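Local coordinates for protein PelD (Pseudomonas aeruginosa, PDB 4EU0) that acts as a cyclic-di-GMP effector involved in pellicle formation, binding the second messenger through a part built of GAF and GGDEF domains, at residues A36-L41 with F136-I141; V111-R116 with I146-Q151; A189-D194 with E222-L227. All blocks are in the same frame, centred on the assembly; numbering follows the deposited sequence.

Interaction 1. Residues A36-L41 with F136-I141; sequences AQYGSL and FSLLAI
Y38, in the last turn of helix 28-39, lies against L138 of helix 133-150, and its side chain can be followed outward along this contact. Its CG is anti to the carbonyl carbon (chi1 -76°), which swings the ring toward the partner helix. CB touches first, 3.7 Å from L138 CG. Ring atom CG is a little farther, 4.1 Å from L138 CD1, and CD1 is the closest of the ring, 3.4 Å from the same methyl. L138 CD1 sits at the ring edge, in its plane, and the two side chains cross at about a right angle, so this is a methyl against an edge and not over a face. At the tip, the OH turns to a different partner, hydrogen-bonding S6 OG, and the side chain also touches S2 of helix 2-16. A tyrosine suits this place because its inner atoms are apolar enough for leucine while the hydroxyl reaches a polar group.

Beside it, L139 CD1 reaches 3.6 Å from G39 CA. With no side chain at G39, the methyl can lie directly against the backbone, and G39 CA comes to 6.3 Å from L139 CA, the nearest pair of CA atoms. S40 is the first residue to leave helical angles, with positive phi (48°), and L41 N bonds A36 O at 3.0 Å. L41 then tucks its side chain toward L63 and M126. The side chain of Y38 lies about 7 Å from that of Q1, which contacts cyclic-di-GMP in a structure of this protein, though not in this chain. A Schellman motif thus closes helix 28-39, and its last turn packs, tyrosine and glycine against leucines, on helix 133-150 of the GAF domain.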
loop_
_atom_site.group_PDB
_atom_site.type_symbol
_atom_site.label_atom_id
_atom_site.label_comp_id
_atom_site.label_asym_id
_atom_site.label_seq_id
_atom_site.Cartn_x
_atom_site.Cartn_y
_atom_site.Cartn_z
ATOM N N ALA A 36 17.224 -0.570 5.773
ATOM C CA ALA A 36 18.645 -0.189 5.730
ATOM C C ALA A 36 19.049 0.406 4.381
ATOM O O ALA A 36 19.787 1.396 4.333
ATOM C CB ALA A 36 19.529 -1.380 6.071
ATOM N N GLN A 37 18.558 -0.208 3.304
ATOM C CA GLN A 37 18.802 0.236 1.929
ATOM C C GLN A 37 18.297 1.662 1.706
ATOM O O GLN A 37 19.051 2.534 1.275
ATOM C CB GLN A 37 18.136 -0.742 0.942
ATOM C CG GLN A 37 18.207 -0.369 -0.546
ATOM C CD GLN A 37 17.253 -1.201 -1.412
ATOM O OE1 GLN A 37 16.656 -2.177 -0.947
ATOM N NE2 GLN A 37 17.107 -0.811 -2.676
ATOM N N TYR A 38 17.028 1.898 2.027
ATOM C CA TYR A 38 16.410 3.199 1.769
ATOM C C TYR A 38 16.893 4.320 2.704
ATOM O O TYR A 38 16.949 5.483 2.298
ATOM C CB TYR A 38 14.885 3.065 1.773
ATOM C CG TYR A 38 14.336 2.427 0.513
ATOM C CD1 TYR A 38 13.749 3.209 -0.484
ATOM C CD2 TYR A 38 14.406 1.047 0.313
ATOM C CE1 TYR A 38 13.245 2.637 -1.641
ATOM C CE2 TYR A 38 13.904 0.462 -0.847
ATOM C CZ TYR A 38 13.324 1.264 -1.817
ATOM O OH TYR A 38 12.815 0.705 -2.963
ATOM N N GLY A 39 17.260 3.970 3.935
ATOM C CA GLY A 39 17.765 4.959 4.894
ATOM C C GLY A 39 19.278 5.126 4.961
ATOM O O GLY A 39 19.786 5.911 5.769
ATOM N N SER A 40 20.001 4.405 4.103
ATOM C CA SER A 40 21.468 4.319 4.179
ATOM C C SER A 40 21.940 4.025 5.612
ATOM O O SER A 40 22.938 4.581 6.079
ATOM C CB SER A 40 22.143 5.592 3.632
ATOM O OG SER A 40 21.751 5.852 2.294
ATOM N N LEU A 41 21.210 3.151 6.303
ATOM C CA LEU A 41 21.495 2.838 7.707
ATOM C C LEU A 41 22.801 2.071 7.861
ATOM O O LEU A 41 23.163 1.277 6.992
ATOM C CB LEU A 41 20.349 2.028 8.326
ATOM C CG LEU A 41 18.912 2.545 8.189
ATOM C CD1 LEU A 41 17.941 1.664 8.963
ATOM C CD2 LEU A 41 18.794 3.985 8.644
ATOM N N PHE A 136 13.741 10.515 6.338
ATOM C CA PHE A 136 12.727 10.166 7.333
ATOM C C PHE A 136 11.404 9.833 6.646
ATOM O O PHE A 136 10.747 8.851 6.999
ATOM C CB PHE A 136 12.518 11.293 8.354
ATOM C CG PHE A 136 13.734 11.619 9.176
ATOM C CD1 PHE A 136 14.783 10.712 9.312
ATOM C CD2 PHE A 136 13.819 12.841 9.836
ATOM C CE1 PHE A 136 15.904 11.022 10.066
ATOM C CE2 PHE A 136 14.932 13.160 10.605
ATOM C CZ PHE A 136 15.978 12.247 10.725
ATOM N N SER A 137 11.023 10.641 5.653
ATOM C CA SER A 137 9.773 10.417 4.931
ATOM C C SER A 137 9.816 9.081 4.206
ATOM O O SER A 137 8.863 8.319 4.256
ATOM C CB SER A 137 9.470 11.564 3.960
ATOM O OG SER A 137 9.251 12.772 4.678
ATOM N N LEU A 138 10.940 8.775 3.568
ATOM C CA LEU A 138 11.057 7.506 2.855
ATOM C C LEU A 138 11.006 6.293 3.803
ATOM O O LEU A 138 10.389 5.287 3.488
ATOM C CB LEU A 138 12.300 7.529 1.966
ATOM C CG LEU A 138 13.273 6.374 1.812
ATOM C CD1 LEU A 138 13.974 6.502 0.464
ATOM C CD2 LEU A 138 14.278 6.484 2.942
ATOM N N LEU A 139 11.655 6.407 4.960
ATOM C CA LEU A 139 11.605 5.365 5.992
ATOM C C LEU A 139 10.177 5.133 6.496
ATOM O O LEU A 139 9.723 3.984 6.645
ATOM C CB LEU A 139 12.503 5.767 7.164
ATOM C CG LEU A 139 13.855 5.091 7.438
ATOM C CD1 LEU A 139 14.440 4.339 6.261
ATOM C CD2 LEU A 139 14.842 6.097 8.007
ATOM N N ALA A 140 9.463 6.233 6.736
ATOM C CA ALA A 140 8.080 6.168 7.206
ATOM C C ALA A 140 7.163 5.552 6.147
ATOM O O ALA A 140 6.320 4.708 6.464
ATOM C CB ALA A 140 7.588 7.552 7.624
ATOM N N ILE A 141 7.363 5.940 4.890
ATOM C CA ILE A 141 6.575 5.389 3.778
ATOM C C ILE A 141 6.774 3.886 3.684
ATOM O O ILE A 141 5.810 3.122 3.631
ATOM C CB ILE A 141 6.931 6.036 2.422
ATOM C CG1 ILE A 141 6.546 7.521 2.432
ATOM C CG2 ILE A 141 6.263 5.238 1.254
ATOM C CD1 ILE A 141 7.176 8.337 1.315
#

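Interaction 2. Residues V111-R116 with I146-Q151; sequences VDTDGR and IADLLQ
An Asx turn at D112, in the connection between strands 106-111 and 117-123, is held against the end of helix 133-150 by Q151, A147 and D148. Q151 NE2 donates to D112 OD2 at 2.6 Å, a short bond that uses the anti lone pair of the carboxylate. The oxygen lies 19° out of the amide plane, and Q151 bends at chi2 (-68°), so that its side chain crosses that of D112 at about a right angle while the amide and carboxylate planes stand 33° apart. The other oxygen, D112 OD1, serves the turn itself: D114 N reaches it at 2.8 Å and R116 N at 2.9 Å, from opposite faces of the carboxylate. Aspartate suits this buried spot because one short side chain can fix the turn with one oxygen and reach the chain at the end of helix 133-150 through Q151 with the other. D112 through G115 form a type I beta turn that joins neighbouring antiparallel strands of the GAF-domain sheet, and G115 takes the positive phi that glycine adopts easily. Where turn and helix come nearest, small A147 lets the backbones close up, its CB lying 3.4 Å from V111 C. One residue further along each segment, T113 N makes a weak hydrogen bond to D148 OD1, while T113 CG2 rests 3.4 Å from D148 OD2, an oxygen that forms a salt bridge with R173 of helix 162-181.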
loop_
_atom_site.group_PDB
_atom_site.type_symbol
_atom_site.label_atom_id
_atom_site.label_comp_id
_atom_site.label_asym_id
_atom_site.label_seq_id
_atom_site.Cartn_x
_atom_site.Cartn_y
_atom_site.Cartn_z
ATOM N N VAL A 111 3.549 0.637 11.249
ATOM C CA VAL A 111 2.155 0.793 11.651
ATOM C C VAL A 111 1.242 0.439 10.481
ATOM O O VAL A 111 1.372 1.015 9.397
ATOM C CB VAL A 111 1.854 2.248 12.104
ATOM C CG1 VAL A 111 0.472 2.347 12.734
ATOM C CG2 VAL A 111 2.905 2.759 13.086
ATOM N N ASP A 112 0.332 -0.509 10.701
ATOM C CA ASP A 112 -0.633 -0.879 9.664
ATOM C C ASP A 112 -1.722 0.186 9.463
ATOM O O ASP A 112 -1.770 1.183 10.190
ATOM C CB ASP A 112 -1.214 -2.302 9.897
ATOM C CG ASP A 112 -2.213 -2.382 11.056
ATOM O OD1 ASP A 112 -2.736 -1.349 11.534
ATOM O OD2 ASP A 112 -2.494 -3.520 11.501
ATOM N N THR A 113 -2.575 -0.018 8.459
ATOM C CA THR A 113 -3.636 0.951 8.149
ATOM C C THR A 113 -4.685 1.117 9.267
ATOM O O THR A 113 -5.468 2.059 9.229
ATOM C CB THR A 113 -4.364 0.632 6.814
ATOM O OG1 THR A 113 -4.921 -0.690 6.865
ATOM C CG2 THR A 113 -3.415 0.756 5.605
ATOM N N ASP A 114 -4.705 0.217 10.251
ATOM C CA ASP A 114 -5.634 0.334 11.385
ATOM C C ASP A 114 -5.006 1.097 12.546
ATOM O O ASP A 114 -5.673 1.407 13.539
ATOM C CB ASP A 114 -6.056 -1.043 11.897
ATOM C CG ASP A 114 -6.882 -1.825 10.898
ATOM O OD1 ASP A 114 -7.656 -1.224 10.124
ATOM O OD2 ASP A 114 -6.765 -3.063 10.909
ATOM N N GLY A 115 -3.714 1.375 12.432
ATOM C CA GLY A 115 -2.997 2.061 13.500
ATOM C C GLY A 115 -2.322 1.127 14.491
ATOM O O GLY A 115 -1.871 1.572 15.541
ATOM N N ARG A 116 -2.242 -0.159 14.153
ATOM C CA ARG A 116 -1.563 -1.145 15.002
ATOM C C ARG A 116 -0.058 -1.098 14.753
ATOM O O ARG A 116 0.391 -1.222 13.614
ATOM C CB ARG A 116 -2.103 -2.555 14.729
ATOM C CG ARG A 116 -1.933 -3.554 15.884
ATOM C CD ARG A 116 -2.993 -4.641 15.796
ATOM N NE ARG A 116 -2.606 -5.903 16.435
ATOM C CZ ARG A 116 -3.342 -7.008 16.413
ATOM N NH1 ARG A 116 -4.519 -7.012 15.797
ATOM N NH2 ARG A 116 -2.913 -8.114 17.008
ATOM N N ILE A 146 5.266 -1.954 4.608
ATOM C CA ILE A 146 5.684 -3.257 5.110
ATOM C C ILE A 146 4.701 -3.797 6.143
ATOM O O ILE A 146 4.341 -4.969 6.094
ATOM C CB ILE A 146 7.108 -3.233 5.686
ATOM C CG1 ILE A 146 8.114 -2.954 4.569
ATOM C CG2 ILE A 146 7.437 -4.580 6.369
ATOM C CD1 ILE A 146 9.488 -2.492 5.071
ATOM N N ALA A 147 4.272 -2.938 7.069
ATOM C CA ALA A 147 3.310 -3.313 8.094
ATOM C C ALA A 147 2.028 -3.896 7.502
ATOM O O ALA A 147 1.502 -4.881 8.022
ATOM C CB ALA A 147 2.988 -2.123 8.993
ATOM N N ASP A 148 1.535 -3.285 6.423
ATOM C CA ASP A 148 0.323 -3.761 5.740
ATOM C C ASP A 148 0.508 -5.157 5.178
ATOM O O ASP A 148 -0.382 -6.003 5.276
ATOM C CB ASP A 148 -0.051 -2.848 4.571
ATOM C CG ASP A 148 -0.517 -1.488 5.013
ATOM O OD1 ASP A 148 -0.752 -1.292 6.228
ATOM O OD2 ASP A 148 -0.650 -0.619 4.121
ATOM N N LEU A 149 1.666 -5.369 4.563
ATOM C CA LEU A 149 1.990 -6.635 3.928
ATOM C C LEU A 149 2.020 -7.802 4.922
ATOM O O LEU A 149 1.652 -8.933 4.581
ATOM C CB LEU A 149 3.306 -6.512 3.144
ATOM C CG LEU A 149 3.237 -5.707 1.837
ATOM C CD1 LEU A 149 4.610 -5.572 1.210
ATOM C CD2 LEU A 149 2.266 -6.342 0.841
ATOM N N LEU A 150 2.423 -7.516 6.159
ATOM C CA LEU A 150 2.493 -8.529 7.210
ATOM C C LEU A 150 1.114 -8.963 7.720
ATOM O O LEU A 150 0.974 -10.041 8.301
ATOM C CB LEU A 150 3.365 -8.035 8.370
ATOM C CG LEU A 150 4.827 -7.713 8.044
ATOM C CD1 LEU A 150 5.487 -7.012 9.217
ATOM C CD2 LEU A 150 5.601 -8.975 7.668
ATOM N N GLN A 151 0.097 -8.137 7.478
ATOM C CA GLN A 151 -1.254 -8.392 7.996
ATOM C C GLN A 151 -2.108 -9.365 7.180
ATOM O O GLN A 151 -3.288 -9.564 7.488
ATOM C CB GLN A 151 -2.014 -7.073 8.203
ATOM C CG GLN A 151 -1.517 -6.228 9.377
ATOM C CD GLN A 151 -1.789 -6.849 10.748
ATOM O OE1 GLN A 151 -1.895 -8.065 10.890
ATOM N NE2 GLN A 151 -1.887 -6.005 11.766
#

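Interaction 3. Residues A189-D194 with E222-L227; sequences AFELTD and EGRRVL
R224 loses more surface to the contact than any other residue, and it reaches back over the strand end to E191. Its NE donates to E191 OE2 at 2.7 Å and its NH2, more weakly, to the same oxygen, a salt bridge in which NE comes from above the carboxylate plane and the two planes stand 68° apart. A bend at chi3 (-90°) brings the guanidinium there, with T193 CG2 over one face and E222 CB over the opposite one. E191, buried, gives its other oxygen to R268, so an extended glutamate meets two arginines.

L192 and L227 lie on the same face of the antiparallel pair, where branched apolar leucines suit the cover of helix 198-207. L192 CD1 packs on R225 CB at 3.9 Å, an aliphatic part of that arginine. L227 faces F190 in a hydrogen-bonded pair, with L227 N to F190 O and F190 N to L227 O both 2.9 Å. Near the strand end a water bridges L192 O and R225 N.

In the GGDEF domain's sheet, strand 185-192 lies between 225-231 and 265-272; helix 198-207 covers the leucine face through L205 and V201, and F190 also meets Y242 and L246 of helix 236-253.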
loop_
_atom_site.group_PDB
_atom_site.type_symbol
_atom_site.label_atom_id
_atom_site.label_comp_id
_atom_site.label_asym_id
_atom_site.label_seq_id
_atom_site.Cartn_x
_atom_site.Cartn_y
_atom_site.Cartn_z
ATOM N N ALA A 189 -12.496 3.722 -12.610
ATOM C CA ALA A 189 -13.713 2.916 -12.609
ATOM C C ALA A 189 -14.115 2.704 -14.049
ATOM O O ALA A 189 -14.354 3.676 -14.771
ATOM C CB ALA A 189 -14.807 3.619 -11.850
ATOM N N PHE A 190 -14.183 1.444 -14.472
ATOM C CA PHE A 190 -14.653 1.121 -15.812
ATOM C C PHE A 190 -16.085 0.638 -15.716
ATOM O O PHE A 190 -16.346 -0.444 -15.190
ATOM C CB PHE A 190 -13.751 0.071 -16.475
ATOM C CG PHE A 190 -12.318 0.499 -16.609
ATOM C CD1 PHE A 190 -11.904 1.240 -17.707
ATOM C CD2 PHE A 190 -11.370 0.141 -15.653
ATOM C CE1 PHE A 190 -10.576 1.656 -17.843
ATOM C CE2 PHE A 190 -10.029 0.535 -15.786
ATOM C CZ PHE A 190 -9.631 1.289 -16.876
ATOM N N GLU A 191 -17.020 1.464 -16.182
ATOM C CA GLU A 191 -18.426 1.107 -16.158
ATOM C C GLU A 191 -18.789 0.490 -17.499
ATOM O O GLU A 191 -18.581 1.097 -18.544
ATOM C CB GLU A 191 -19.290 2.336 -15.878
ATOM C CG GLU A 191 -20.777 2.016 -15.786
ATOM C CD GLU A 191 -21.662 3.251 -15.732
ATOM O OE1 GLU A 191 -21.163 4.381 -15.936
ATOM O OE2 GLU A 191 -22.877 3.077 -15.491
ATOM N N LEU A 192 -19.306 -0.734 -17.463
ATOM C CA LEU A 192 -19.543 -1.481 -18.688
ATOM C C LEU A 192 -21.023 -1.432 -19.037
ATOM O O LEU A 192 -21.840 -2.153 -18.459
ATOM C CB LEU A 192 -19.019 -2.918 -18.554
ATOM C CG LEU A 192 -17.607 -3.031 -17.950
ATOM C CD1 LEU A 192 -17.136 -4.487 -17.946
ATOM C CD2 LEU A 192 -16.599 -2.155 -18.663
ATOM N N THR A 193 -21.356 -0.569 -19.992
ATOM C CA THR A 193 -22.743 -0.201 -20.261
ATOM C C THR A 193 -23.418 -1.051 -21.329
ATOM O O THR A 193 -24.631 -0.953 -21.525
ATOM C CB THR A 193 -22.858 1.290 -20.649
ATOM O OG1 THR A 193 -22.226 1.511 -21.916
ATOM C CG2 THR A 193 -22.198 2.162 -19.598
ATOM N N ASP A 194 -22.629 -1.847 -22.049
ATOM C CA ASP A 194 -23.168 -2.704 -23.105
ATOM C C ASP A 194 -23.020 -4.152 -22.662
ATOM O O ASP A 194 -21.905 -4.678 -22.639
ATOM C CB ASP A 194 -22.423 -2.470 -24.422
ATOM C CG ASP A 194 -23.081 -3.168 -25.624
ATOM O OD1 ASP A 194 -23.611 -4.301 -25.507
ATOM O OD2 ASP A 194 -23.056 -2.569 -26.710
ATOM N N GLU A 222 -27.439 0.562 -11.214
ATOM C CA GLU A 222 -28.134 0.409 -12.493
ATOM C C GLU A 222 -27.983 -1.024 -13.025
ATOM O O GLU A 222 -28.465 -1.349 -14.115
ATOM C CB GLU A 222 -27.616 1.425 -13.517
ATOM C CG GLU A 222 -27.799 2.897 -13.113
ATOM C CD GLU A 222 -29.221 3.396 -13.269
ATOM O OE1 GLU A 222 -29.638 3.671 -14.415
ATOM O OE2 GLU A 222 -29.920 3.539 -12.241
ATOM N N GLY A 223 -27.308 -1.869 -12.247
ATOM C CA GLY A 223 -27.114 -3.279 -12.589
ATOM C C GLY A 223 -25.951 -3.558 -13.526
ATOM O O GLY A 223 -25.810 -4.676 -14.035
ATOM N N ARG A 224 -25.113 -2.547 -13.748
ATOM C CA ARG A 224 -24.006 -2.666 -14.690
ATOM C C ARG A 224 -22.737 -3.118 -14.008
ATOM O O ARG A 224 -22.504 -2.807 -12.831
ATOM C CB ARG A 224 -23.762 -1.342 -15.409
ATOM C CG ARG A 224 -24.915 -0.927 -16.296
ATOM C CD ARG A 224 -24.457 0.090 -17.293
ATOM N NE ARG A 224 -24.591 1.448 -16.793
ATOM C CZ ARG A 224 -25.343 2.386 -17.358
ATOM N NH1 ARG A 224 -26.040 2.125 -18.457
ATOM N NH2 ARG A 224 -25.392 3.595 -16.820
ATOM N N ARG A 225 -21.918 -3.854 -14.752
ATOM C CA ARG A 225 -20.595 -4.237 -14.276
ATOM C C ARG A 225 -19.755 -2.980 -14.121
ATOM O O ARG A 225 -19.715 -2.128 -15.014
ATOM C CB ARG A 225 -19.915 -5.176 -15.273
ATOM C CG ARG A 225 -20.645 -6.475 -15.537
ATOM C CD ARG A 225 -19.960 -7.236 -16.679
ATOM N NE ARG A 225 -20.577 -8.544 -16.927
ATOM C CZ ARG A 225 -20.263 -9.661 -16.277
ATOM N NH1 ARG A 225 -19.342 -9.650 -15.320
ATOM N NH2 ARG A 225 -20.877 -10.803 -16.577
ATOM N N VAL A 226 -19.094 -2.860 -12.976
ATOM C CA VAL A 226 -18.109 -1.807 -12.766
ATOM C C VAL A 226 -16.857 -2.497 -12.268
ATOM O O VAL A 226 -16.920 -3.244 -11.285
ATOM C CB VAL A 226 -18.557 -0.778 -11.704
ATOM C CG1 VAL A 226 -17.408 0.176 -11.362
ATOM C CG2 VAL A 226 -19.798 -0.005 -12.163
ATOM N N LEU A 227 -15.743 -2.271 -12.963
ATOM C CA LEU A 227 -14.455 -2.736 -12.483
ATOM C C LEU A 227 -13.657 -1.560 -11.954
ATOM O O LEU A 227 -13.294 -0.649 -12.706
ATOM C CB LEU A 227 -13.679 -3.464 -13.572
ATOM C CG LEU A 227 -12.372 -4.069 -13.037
ATOM C CD1 LEU A 227 -12.635 -5.311 -12.173
ATOM C CD2 LEU A 227 -11.492 -4.439 -14.170
HETATM O O HOH W 1 -22.721 -4.369 -17.487
#

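From the N terminus, helix 28-39 is the first element to take part, and interaction 1 closes a long loop from it to helix 133-150, which the chain reaches after the strands of the GAF sheet. Interaction 2 opens inside that loop, at the turn after strand 106-111, and closes farther along the same helix, so the two cross. Their centres lie about 17 Å apart: one joins two helices, the other the sheet's hairpin to the helix end. Interaction 3 follows in series, closing a loop of 27 residues within the GGDEF domain. It lies about 41 Å, centre to centre, from interaction 1, on the opposite side of the chain's centre.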